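Local coordinates for protein mitochondrial import inner membrane translocase subunit TIM8 (Saccharomyces cerevisiae, PDB 3CJH) that acts as a chaperone of the mitochondrial intermembrane space, helping insert some multi-pass proteins into the inner membrane and passing beta-barrel precursors to the outer-membrane sorting machinery, at residues 15-20 against 48-53. Numbering follows the deposited sequence.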
loop_
_atom_site.group_PDB
_atom_site.type_symbol
_atom_site.label_atom_id
_atom_site.label_comp_id
_atom_site.label_asym_id
_atom_site.label_seq_id
_atom_site.Cartn_x
_atom_site.Cartn_y
_atom_site.Cartn_z
ATOM N N HIS B 15 -14.645 4.801 5.428
ATOM C CA HIS B 15 -14.042 3.561 4.924
ATOM C C HIS B 15 -12.535 3.694 4.916
ATOM O O HIS B 15 -11.807 2.838 5.422
ATOM C CB HIS B 15 -14.457 3.251 3.483
ATOM C CG HIS B 15 -15.901 2.933 3.318
ATOM N ND1 HIS B 15 -16.669 2.411 4.337
ATOM C CD2 HIS B 15 -16.714 3.022 2.239
ATOM C CE1 HIS B 15 -17.900 2.220 3.901
ATOM N NE2 HIS B 15 -17.954 2.579 2.629
ATOM N N GLN B 16 -12.064 4.776 4.321
ATOM C CA GLN B 16 -10.650 4.947 4.189
ATOM C C GLN B 16 -9.972 5.073 5.542
ATOM O O GLN B 16 -8.958 4.407 5.783
ATOM C CB GLN B 16 -10.312 6.137 3.318
ATOM C CG GLN B 16 -8.825 6.317 3.291
ATOM C CD GLN B 16 -8.326 7.006 2.114
ATOM O OE1 GLN B 16 -8.999 7.088 1.070
ATOM N NE2 GLN B 16 -7.111 7.524 2.255
ATOM N N PHE B 17 -10.533 5.907 6.422
ATOM C CA PHE B 17 -9.954 6.101 7.759
ATOM C C PHE B 17 -9.911 4.801 8.527
ATOM O O PHE B 17 -8.909 4.477 9.167
ATOM C CB PHE B 17 -10.734 7.130 8.566
ATOM C CG PHE B 17 -10.571 8.527 8.077
ATOM C CD1 PHE B 17 -9.305 9.030 7.778
ATOM C CD2 PHE B 17 -11.678 9.364 7.924
ATOM C CE1 PHE B 17 -9.144 10.337 7.311
ATOM C CE2 PHE B 17 -11.526 10.681 7.460
ATOM C CZ PHE B 17 -10.256 11.165 7.157
ATOM N N THR B 18 -11.011 4.061 8.445
ATOM C CA THR B 18 -11.122 2.785 9.119
ATOM C C THR B 18 -10.033 1.862 8.620
ATOM O O THR B 18 -9.335 1.219 9.412
ATOM C CB THR B 18 -12.466 2.140 8.889
ATOM O OG1 THR B 18 -13.504 2.961 9.459
ATOM C CG2 THR B 18 -12.504 0.807 9.560
ATOM N N ASN B 19 -9.852 1.828 7.307
ATOM C CA ASN B 19 -8.816 0.998 6.722
ATOM C C ASN B 19 -7.401 1.352 7.228
ATOM O O ASN B 19 -6.621 0.465 7.599
ATOM C CB ASN B 19 -8.874 1.095 5.208
ATOM C CG ASN B 19 -7.836 0.237 4.540
ATOM O OD1 ASN B 19 -7.653 -0.931 4.900
ATOM N ND2 ASN B 19 -7.131 0.809 3.574
ATOM N N ILE B 20 -7.088 2.647 7.293
ATOM C CA ILE B 20 -5.760 3.065 7.771
ATOM C C ILE B 20 -5.596 2.780 9.257
ATOM O O ILE B 20 -4.594 2.196 9.680
ATOM C CB ILE B 20 -5.423 4.586 7.573
ATOM C CG1 ILE B 20 -6.362 5.293 6.587
ATOM C CG2 ILE B 20 -3.941 4.722 7.122
ATOM C CD1 ILE B 20 -5.844 6.634 6.053
ATOM N N ARG B 48 -6.296 12.873 14.940
ATOM C CA ARG B 48 -4.922 13.175 14.572
ATOM C C ARG B 48 -4.753 13.216 13.041
ATOM O O ARG B 48 -4.042 14.065 12.491
ATOM C CB ARG B 48 -4.000 12.111 15.196
ATOM C CG ARG B 48 -2.773 12.642 15.861
ATOM C CD ARG B 48 -3.059 13.808 16.848
ATOM N NE ARG B 48 -3.848 13.417 18.011
ATOM C CZ ARG B 48 -5.017 13.952 18.384
ATOM N NH1 ARG B 48 -5.599 14.939 17.702
ATOM N NH2 ARG B 48 -5.611 13.498 19.484
ATOM N N PHE B 49 -5.440 12.318 12.346
ATOM C CA PHE B 49 -5.395 12.329 10.889
ATOM C C PHE B 49 -6.035 13.591 10.294
ATOM O O PHE B 49 -5.484 14.201 9.390
ATOM C CB PHE B 49 -6.072 11.100 10.307
ATOM C CG PHE B 49 -5.417 10.634 9.085
ATOM C CD1 PHE B 49 -5.732 11.216 7.861
ATOM C CD2 PHE B 49 -4.395 9.669 9.158
ATOM C CE1 PHE B 49 -5.080 10.812 6.709
ATOM C CE2 PHE B 49 -3.734 9.262 8.025
ATOM C CZ PHE B 49 -4.074 9.839 6.787
ATOM N N LEU B 50 -7.201 13.970 10.813
ATOM C CA LEU B 50 -7.907 15.187 10.369
ATOM C C LEU B 50 -7.086 16.440 10.625
ATOM O O LEU B 50 -7.017 17.321 9.774
ATOM C CB LEU B 50 -9.259 15.310 11.079
ATOM C CG LEU B 50 -10.236 14.220 10.639
ATOM C CD1 LEU B 50 -11.308 13.958 11.687
ATOM C CD2 LEU B 50 -10.840 14.578 9.265
ATOM N N ASP B 51 -6.478 16.500 11.811
ATOM C CA ASP B 51 -5.575 17.597 12.203
ATOM C C ASP B 51 -4.437 17.738 11.184
ATOM O O ASP B 51 -4.115 18.846 10.748
ATOM C CB ASP B 51 -4.972 17.350 13.602
ATOM C CG ASP B 51 -5.986 17.526 14.747
ATOM O OD1 ASP B 51 -6.786 18.487 14.724
ATOM O OD2 ASP B 51 -5.969 16.721 15.707
ATOM N N THR B 52 -3.848 16.606 10.795
ATOM C CA THR B 52 -2.801 16.587 9.771
ATOM C C THR B 52 -3.299 17.185 8.441
ATOM O O THR B 52 -2.675 18.068 7.873
ATOM C CB THR B 52 -2.310 15.164 9.519
ATOM O OG1 THR B 52 -1.883 14.592 10.747
ATOM C CG2 THR B 52 -1.152 15.161 8.571
ATOM N N ASN B 53 -4.425 16.697 7.945
ATOM C CA ASN B 53 -4.969 17.222 6.709
ATOM C C ASN B 53 -4.995 18.753 6.726
ATOM O O ASN B 53 -4.480 19.388 5.803
ATOM C CB ASN B 53 -6.378 16.665 6.439
ATOM C CG ASN B 53 -6.359 15.250 5.883
ATOM O OD1 ASN B 53 -5.930 15.022 4.751
ATOM N ND2 ASN B 53 -6.851 14.296 6.667
#
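F17 and F49 lie at the level where segments 15-20 and 48-53, both helical, come nearest, their CA atoms 8.3 Å apart. The axes of these two short segments stay 12.3 Å apart at closest approach and their N-to-C directions differ by 116°, a separation that large side chains span, and no hydrogen bond crosses it. F17 shows how: with CG anti to its carbonyl carbon (chi1 -71°), its ring extends to the other helix. There CE1 of F17 meets CD1 of F49 at 3.6 Å, this CD1 lying at the edge of the F17 ring, near its plane. The planes are inclined at 64° with centroids 5.7 Å apart, an oblique aromatic pair. Beyond it, CZ of F17 touches CD2 of L50 at 4.1 Å. I20 serves the other end of the F49 ring, bringing its CD1 to 3.7 Å from CZ of F49. F49 is thus shared by two residues one turn apart, and an alanine here would probably leave the F17 rim and the I20 methyl facing a gap between the helices. Away from this apolar patch, R48 O accepts hydrogen bonds from both the backbone N and OG1 of T52, from opposite faces of its carbonyl plane. In this small Tim subunit the contact joins helix 7-25 to helix 36-62, the pair that carries the twin CX3C cysteines and is linked by the C25-C41 disulfide. Chains of other proteins flank it in the six-chain assembly: an aromatic side chain of one meets the F49 ring, while an apolar side chain of another packs on F17.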